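Local atomic coordinates of putative protein (PDB entry 1T6T), a protein that is of unknown function but carries a Toprim domain related to those of RNase M5-like proteins, and so may act on nucleic acids. Residues Asn30-Leu35 with Val43-Gly48; Ala52-Met57 with Gln80-Leu85. All blocks are in the same frame, centred on the assembly; numbering follows the deposited sequence.

After the N-terminal helix 8-18, strand 23-26 leads into helix 29-36, which carries Asn30-Leu35, and the chain then returns to the sheet at strand 43-45. Interaction 1 closes this short loop and packs the helix against an outermost strand of the four-stranded parallel sheet. Helix 51-58 follows next, and interaction 2 begins there. It closes a longer loop through strand 64-67 and reaches helix 73-88. The two loops run in series and neither encloses the other. They still touch, through apolar side chains such as Ile44 on Met57. Together they tie three helices to strand 43-45 and the loop that follows it in the Toprim domain.

Interaction 1: residues Asn30-Leu35 with Val43-Gly48; sequences NDKKAL and VIDLSG
Lys32 lies along Val43, the two side chains running past each other in opposite directions. Its CG is 4.0 Å from Val43 CG1. The lysine chain is extended, with CG anti to the backbone N (chi1 -178°), and this carries the amino group past the valine to the strand backbone. The apolar part is completed by Leu35, which crosses Val43 at about a right angle. Leu35 CD1 is 3.7 Å from Val43 CG2. Val26 of strand 23-26 also touches both of these side chains.

The polar part gathers at the lysine end. Lys32 NZ gives a weak hydrogen bond to Val43 O at 3.2 Å. Lys32 NZ and Asp45 OD1 are 4.1 Å apart, too far for a salt bridge. Two waters link them instead. The tighter one is 2.7 Å from both Lys32 NZ and Asp45 OD1. Replacing Lys32 with an alanine would probably leave Val43 O without this weak bond and both waters without their lysine donor, and uncover the flank of Val43.

The contact joins the helix and second strand of a beta-alpha-beta unit. Its chemistry implies apolar packing with a polar margin, where water mediates between Lys32 and Asp45, whose direct charge partner is Lys49.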
ATOM      1  N   ASN B  30       3.805  10.108   0.761  1.00 17.75           N
ATOM      2  CA  ASN B  30       4.471  10.919  -0.253  1.00 18.77           C
ATOM      3  C   ASN B  30       3.473  11.477  -1.260  1.00 18.39           C
ATOM      4  O   ASN B  30       3.702  12.534  -1.846  1.00 17.09           O
ATOM      5  CB  ASN B  30       5.553  10.109  -0.964  1.00 23.09           C
ATOM      6  CG  ASN B  30       6.830  10.032  -0.160  1.00 28.67           C
ATOM      7  OD1 ASN B  30       7.527  11.035   0.010  1.00 32.54           O
ATOM      8  ND2 ASN B  30       7.138   8.850   0.358  1.00 29.06           N
ATOM      9  N   ASP B  31       2.366  10.770  -1.466  1.00 16.79           N
ATOM     10  CA  ASP B  31       1.340  11.261  -2.380  1.00 16.34           C
ATOM     11  C   ASP B  31       0.692  12.457  -1.693  1.00 15.23           C
ATOM     12  O   ASP B  31       0.395  13.467  -2.324  1.00 13.38           O
ATOM     13  CB  ASP B  31       0.275  10.197  -2.648  1.00 16.79           C
ATOM     14  CG  ASP B  31       0.841   8.955  -3.303  1.00 21.88           C
ATOM     15  OD1 ASP B  31       1.761   9.095  -4.134  1.00 22.55           O
ATOM     16  OD2 ASP B  31       0.361   7.843  -3.001  1.00 24.38           O
ATOM     17  N   LYS B  32       0.480  12.331  -0.389  1.00 14.67           N
ATOM     18  CA  LYS B  32      -0.124  13.404   0.385  1.00 15.86           C
ATOM     19  C   LYS B  32       0.804  14.621   0.387  1.00 16.22           C
ATOM     20  O   LYS B  32       0.351  15.759   0.270  1.00 13.06           O
ATOM     21  CB  LYS B  32      -0.392  12.922   1.814  1.00 16.32           C
ATOM     22  CG  LYS B  32      -1.072  13.947   2.710  1.00 17.53           C
ATOM     23  CD  LYS B  32      -1.518  13.317   4.017  1.00 21.82           C
ATOM     24  CE  LYS B  32      -2.186  14.342   4.924  1.00 22.70           C
ATOM     25  NZ  LYS B  32      -2.710  13.718   6.170  1.00 26.56           N
ATOM     26  N   LYS B  33       2.106  14.377   0.505  1.00 16.43           N
ATOM     27  CA  LYS B  33       3.076  15.468   0.508  1.00 17.60           C
ATOM     28  C   LYS B  33       3.107  16.187  -0.837  1.00 16.21           C
ATOM     29  O   LYS B  33       3.204  17.413  -0.893  1.00 16.05           O
ATOM     30  CB  LYS B  33       4.472  14.942   0.854  1.00 20.70           C
ATOM     31  CG  LYS B  33       4.634  14.602   2.324  1.00 28.98           C
ATOM     32  CD  LYS B  33       6.036  14.112   2.647  1.00 35.00           C
ATOM     33  CE  LYS B  33       6.267  14.084   4.154  1.00 37.95           C
ATOM     34  NZ  LYS B  33       5.230  13.289   4.870  1.00 40.32           N
ATOM     35  N   ALA B  34       3.020  15.420  -1.917  1.00 15.46           N
ATOM     36  CA  ALA B  34       3.030  15.990  -3.258  1.00 16.07           C
ATOM     37  C   ALA B  34       1.843  16.935  -3.442  1.00 16.10           C
ATOM     38  O   ALA B  34       1.973  18.011  -4.033  1.00 15.29           O
ATOM     39  CB  ALA B  34       2.985  14.875  -4.300  1.00 16.38           C
ATOM     40  N   LEU B  35       0.680  16.530  -2.938  1.00 13.92           N
ATOM     41  CA  LEU B  35      -0.518  17.359  -3.045  1.00 13.55           C
ATOM     42  C   LEU B  35      -0.410  18.603  -2.173  1.00 14.28           C
ATOM     43  O   LEU B  35      -0.898  19.676  -2.537  1.00 15.92           O
ATOM     44  CB  LEU B  35      -1.755  16.553  -2.639  1.00 11.24           C
ATOM     45  CG  LEU B  35      -2.149  15.464  -3.642  1.00 12.23           C
ATOM     46  CD1 LEU B  35      -3.193  14.532  -3.030  1.00 13.54           C
ATOM     47  CD2 LEU B  35      -2.672  16.123  -4.915  1.00 12.78           C
ATOM     48  N   VAL B  43      -6.472  15.666   2.547  1.00 12.17           N
ATOM     49  CA  VAL B  43      -6.075  14.374   2.005  1.00 11.02           C
ATOM     50  C   VAL B  43      -5.807  13.349   3.100  1.00 10.50           C
ATOM     51  O   VAL B  43      -5.251  13.678   4.145  1.00 10.61           O
ATOM     52  CB  VAL B  43      -4.774  14.524   1.171  1.00 11.65           C
ATOM     53  CG1 VAL B  43      -4.390  13.185   0.541  1.00 10.76           C
ATOM     54  CG2 VAL B  43      -4.955  15.585   0.099  1.00 12.74           C
ATOM     55  N   ILE B  44      -6.216  12.111   2.856  1.00  9.55           N
ATOM     56  CA  ILE B  44      -5.970  11.028   3.800  1.00 10.81           C
ATOM     57  C   ILE B  44      -5.150   9.974   3.076  1.00 11.27           C
ATOM     58  O   ILE B  44      -5.501   9.567   1.966  1.00 12.77           O
ATOM     59  CB  ILE B  44      -7.276  10.348   4.283  1.00 11.17           C
ATOM     60  CG1 ILE B  44      -8.098  11.321   5.130  1.00 12.07           C
ATOM     61  CG2 ILE B  44      -6.939   9.090   5.100  1.00 12.74           C
ATOM     62  CD1 ILE B  44      -9.419  10.740   5.598  1.00 14.24           C
ATOM     63  N   ASP B  45      -4.052   9.552   3.691  1.00 11.42           N
ATOM     64  CA  ASP B  45      -3.220   8.509   3.095  1.00 12.79           C
ATOM     65  C   ASP B  45      -3.606   7.183   3.745  1.00 12.91           C
ATOM     66  O   ASP B  45      -3.687   7.079   4.971  1.00 13.57           O
ATOM     67  CB  ASP B  45      -1.726   8.828   3.278  1.00 13.88           C
ATOM     68  CG  ASP B  45      -1.343   9.121   4.721  1.00 19.35           C
ATOM     69  OD1 ASP B  45      -2.129   9.758   5.452  1.00 22.16           O
ATOM     70  OD2 ASP B  45      -0.227   8.728   5.116  1.00 20.26           O
ATOM     71  N   LEU B  46      -3.860   6.177   2.913  1.00 11.13           N
ATOM     72  CA  LEU B  46      -4.305   4.865   3.369  1.00 11.96           C
ATOM     73  C   LEU B  46      -3.270   3.959   4.043  1.00 11.44           C
ATOM     74  O   LEU B  46      -3.596   3.246   4.991  1.00 12.31           O
ATOM     75  CB  LEU B  46      -4.941   4.120   2.189  1.00 12.92           C
ATOM     76  CG  LEU B  46      -5.761   2.859   2.463  1.00 16.88           C
ATOM     77  CD1 LEU B  46      -6.984   3.202   3.307  1.00 17.88           C
ATOM     78  CD2 LEU B  46      -6.190   2.247   1.136  1.00 18.05           C
ATOM     79  N   SER B  47      -2.032   3.967   3.563  1.00 13.68           N
ATOM     80  CA  SER B  47      -1.019   3.102   4.161  1.00 13.97           C
ATOM     81  C   SER B  47      -0.909   3.352   5.659  1.00 13.57           C
ATOM     82  O   SER B  47      -0.820   4.496   6.104  1.00 13.92           O
ATOM     83  CB  SER B  47       0.342   3.322   3.498  1.00 17.69           C
ATOM     84  OG  SER B  47       1.300   2.415   4.026  1.00 20.77           O
ATOM     85  N   GLY B  48      -0.925   2.274   6.436  1.00 14.02           N
ATOM     86  CA  GLY B  48      -0.835   2.410   7.876  1.00 13.02           C
ATOM     87  C   GLY B  48      -2.201   2.523   8.529  1.00 12.58           C
ATOM     88  O   GLY B  48      -2.303   2.716   9.741  1.00 12.45           O
TER
HETATM   89  O   HOH W   1      -4.604  11.146   7.111  1.00 25.79           O
HETATM   90  O   HOH W   2      -0.958  11.758   6.748  1.00 43.16           O

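Interaction 2: residues Ala52-Met57 with Gln80-Leu85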
ATOM      1  N   ALA B  52     -11.398   0.407   7.335  1.00 15.02           N
ATOM      2  CA  ALA B  52     -12.460   0.901   8.207  1.00 16.71           C
ATOM      3  C   ALA B  52     -12.067   2.183   8.939  1.00 14.93           C
ATOM      4  O   ALA B  52     -12.935   2.950   9.357  1.00 14.95           O
ATOM      5  CB  ALA B  52     -12.860  -0.179   9.220  1.00 16.89           C
ATOM      6  N   ASP B  53     -10.765   2.414   9.112  1.00 15.69           N
ATOM      7  CA  ASP B  53     -10.311   3.630   9.788  1.00 15.11           C
ATOM      8  C   ASP B  53     -10.709   4.853   8.963  1.00 14.57           C
ATOM      9  O   ASP B  53     -11.056   5.897   9.514  1.00 15.49           O
ATOM     10  CB  ASP B  53      -8.786   3.639   9.984  1.00 16.09           C
ATOM     11  CG  ASP B  53      -8.309   2.640  11.032  1.00 18.26           C
ATOM     12  OD1 ASP B  53      -9.110   2.242  11.904  1.00 18.73           O
ATOM     13  OD2 ASP B  53      -7.115   2.267  10.995  1.00 16.65           O
ATOM     14  N   VAL B  54     -10.648   4.726   7.640  1.00 13.66           N
ATOM     15  CA  VAL B  54     -11.014   5.827   6.755  1.00 14.18           C
ATOM     16  C   VAL B  54     -12.505   6.116   6.903  1.00 13.83           C
ATOM     17  O   VAL B  54     -12.926   7.270   6.975  1.00 13.10           O
ATOM     18  CB  VAL B  54     -10.703   5.479   5.280  1.00 15.20           C
ATOM     19  CG1 VAL B  54     -11.204   6.584   4.357  1.00 12.24           C
ATOM     20  CG2 VAL B  54      -9.206   5.285   5.111  1.00 15.33           C
ATOM     21  N   VAL B  55     -13.301   5.054   6.953  1.00 13.31           N
ATOM     22  CA  VAL B  55     -14.741   5.198   7.116  1.00 13.39           C
ATOM     23  C   VAL B  55     -15.049   5.935   8.421  1.00 14.44           C
ATOM     24  O   VAL B  55     -15.825   6.895   8.443  1.00 13.74           O
ATOM     25  CB  VAL B  55     -15.432   3.818   7.157  1.00 14.99           C
ATOM     26  CG1 VAL B  55     -16.923   3.984   7.442  1.00 13.67           C
ATOM     27  CG2 VAL B  55     -15.223   3.096   5.833  1.00 16.51           C
ATOM     28  N   ASP B  56     -14.435   5.482   9.508  1.00 15.52           N
ATOM     29  CA  ASP B  56     -14.664   6.096  10.809  1.00 17.68           C
ATOM     30  C   ASP B  56     -14.238   7.559  10.866  1.00 18.00           C
ATOM     31  O   ASP B  56     -14.872   8.372  11.546  1.00 18.38           O
ATOM     32  CB  ASP B  56     -13.956   5.296  11.906  1.00 19.84           C
ATOM     33  CG  ASP B  56     -14.517   3.890  12.053  1.00 23.59           C
ATOM     34  OD1 ASP B  56     -15.688   3.669  11.672  1.00 24.81           O
ATOM     35  OD2 ASP B  56     -13.793   3.006  12.559  1.00 23.88           O
HETATM   36  N   MSE B  57     -13.167   7.894  10.150  1.00 15.96           N
HETATM   37  CA  MSE B  57     -12.656   9.264  10.106  1.00 17.66           C
HETATM   38  C   MSE B  57     -13.594  10.209   9.364  1.00 17.57           C
HETATM   39  O   MSE B  57     -13.689  11.390   9.697  1.00 16.90           O
HETATM   40  CB  MSE B  57     -11.299   9.302   9.399  1.00 18.01           C
HETATM   41  CG  MSE B  57     -10.150   8.706  10.172  1.00 23.49           C
HETATM   42 SE   MSE B  57      -8.587   8.560   9.032  1.00 29.30          SE
HETATM   43  CE  MSE B  57      -8.005  10.405   9.064  1.00 26.70           C
ATOM     44  N   GLN B  80     -10.552  -0.020  -6.436  1.00 14.18           N
ATOM     45  CA  GLN B  80     -11.771  -0.822  -6.477  1.00 15.35           C
ATOM     46  C   GLN B  80     -12.250  -1.212  -5.090  1.00 15.41           C
ATOM     47  O   GLN B  80     -13.446  -1.155  -4.798  1.00 14.52           O
ATOM     48  CB  GLN B  80     -11.554  -2.080  -7.319  1.00 17.32           C
ATOM     49  CG  GLN B  80     -11.335  -1.789  -8.791  1.00 24.35           C
ATOM     50  CD  GLN B  80     -12.383  -0.838  -9.349  1.00 26.92           C
ATOM     51  OE1 GLN B  80     -13.587  -1.088  -9.245  1.00 26.88           O
ATOM     52  NE2 GLN B  80     -11.927   0.264  -9.940  1.00 28.08           N
ATOM     53  N   LYS B  81     -11.312  -1.613  -4.240  1.00 14.22           N
ATOM     54  CA  LYS B  81     -11.630  -2.011  -2.874  1.00 15.29           C
ATOM     55  C   LYS B  81     -12.265  -0.856  -2.102  1.00 14.48           C
ATOM     56  O   LYS B  81     -13.303  -1.017  -1.458  1.00 13.76           O
ATOM     57  CB  LYS B  81     -10.355  -2.459  -2.160  1.00 17.83           C
ATOM     58  CG  LYS B  81     -10.526  -2.780  -0.685  1.00 22.68           C
ATOM     59  CD  LYS B  81     -11.405  -3.999  -0.493  1.00 28.85           C
ATOM     60  CE  LYS B  81     -11.310  -4.529   0.923  1.00 32.11           C
ATOM     61  NZ  LYS B  81     -12.072  -5.802   1.073  1.00 35.42           N
HETATM   62  N   MSE B  82     -11.635   0.312  -2.163  1.00 13.11           N
HETATM   63  CA  MSE B  82     -12.154   1.467  -1.444  1.00 13.66           C
HETATM   64  C   MSE B  82     -13.446   1.990  -2.065  1.00 12.18           C
HETATM   65  O   MSE B  82     -14.318   2.480  -1.360  1.00 12.33           O
HETATM   66  CB  MSE B  82     -11.098   2.571  -1.380  1.00 13.74           C
HETATM   67  CG  MSE B  82      -9.848   2.167  -0.606  1.00 19.08           C
HETATM   68 SE   MSE B  82     -10.263   1.597   1.203  1.00 27.54          SE
HETATM   69  CE  MSE B  82     -11.291   3.177   1.711  1.00 15.35           C
ATOM     70  N   LYS B  83     -13.576   1.879  -3.383  1.00 13.19           N
ATOM     71  CA  LYS B  83     -14.799   2.330  -4.042  1.00 12.95           C
ATOM     72  C   LYS B  83     -15.974   1.511  -3.500  1.00 15.20           C
ATOM     73  O   LYS B  83     -17.005   2.059  -3.110  1.00 14.12           O
ATOM     74  CB  LYS B  83     -14.686   2.133  -5.554  1.00 15.80           C
ATOM     75  CG  LYS B  83     -15.922   2.538  -6.329  1.00 17.94           C
ATOM     76  CD  LYS B  83     -15.723   2.259  -7.809  1.00 20.41           C
ATOM     77  CE  LYS B  83     -16.963   2.600  -8.607  1.00 22.36           C
ATOM     78  NZ  LYS B  83     -16.723   2.379 -10.060  1.00 22.49           N
ATOM     79  N   GLU B  84     -15.803   0.195  -3.467  1.00 11.96           N
ATOM     80  CA  GLU B  84     -16.843  -0.698  -2.970  1.00 14.69           C
ATOM     81  C   GLU B  84     -17.139  -0.445  -1.491  1.00 13.45           C
ATOM     82  O   GLU B  84     -18.298  -0.356  -1.091  1.00 12.51           O
ATOM     83  CB  GLU B  84     -16.417  -2.156  -3.189  1.00 17.69           C
ATOM     84  CG  GLU B  84     -17.410  -3.206  -2.692  1.00 24.29           C
ATOM     85  CD  GLU B  84     -18.826  -2.995  -3.208  1.00 29.92           C
ATOM     86  OE1 GLU B  84     -18.992  -2.588  -4.383  1.00 30.90           O
ATOM     87  OE2 GLU B  84     -19.777  -3.255  -2.436  1.00 32.64           O
ATOM     88  N   LEU B  85     -16.093  -0.320  -0.680  1.00 10.90           N
ATOM     89  CA  LEU B  85     -16.276  -0.084   0.745  1.00 10.57           C
ATOM     90  C   LEU B  85     -16.988   1.231   1.035  1.00 11.27           C
ATOM     91  O   LEU B  85     -17.984   1.260   1.758  1.00 10.88           O
ATOM     92  CB  LEU B  85     -14.930  -0.092   1.479  1.00 11.57           C
ATOM     93  CG  LEU B  85     -15.020   0.240   2.977  1.00 12.57           C
ATOM     94  CD1 LEU B  85     -15.942  -0.756   3.676  1.00 12.25           C
ATOM     95  CD2 LEU B  85     -13.634   0.214   3.599  1.00 14.43           C
TER
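Val55 and Leu85 meet at an oblique angle between helices 51-58 and 73-88. Val55 CG2 is 4.0 Å from Leu85 CD2, and it lies equally near Leu85 CG. Leu85 has its CG anti to the backbone N (chi1 176°), which extends the side chain toward helix 51-58. Leu85 CD2 also comes within 4.4 Å of Ala52 N, at the margin of the contact.

The second apolar pair is looser and more buried. The terminal CE of Met82, a selenomethionine, is 4.3 Å from Val54 CB. The Met82 side chain is folded, with all three torsions near -60°, and its methyl end comes nearer to Val54 than its root does.

All cross-contacts here are van der Waals. The segment axes stay 11.2 Å apart and cross at -43°, so the helices meet through the ends of side chains and not backbone to backbone.

Tyr51, the first residue of helix 51-58, also touches Met82 and Leu85. Gln89 and Phe91, in the loop between helix 73-88 and strand 92-94, pack on Val55. On the more buried side, Leu46, just after strand 43-45, packs on both Val54 and Met82, so the two helices sit together over the end of that strand, with the loop before strand 92-94 beside Val55.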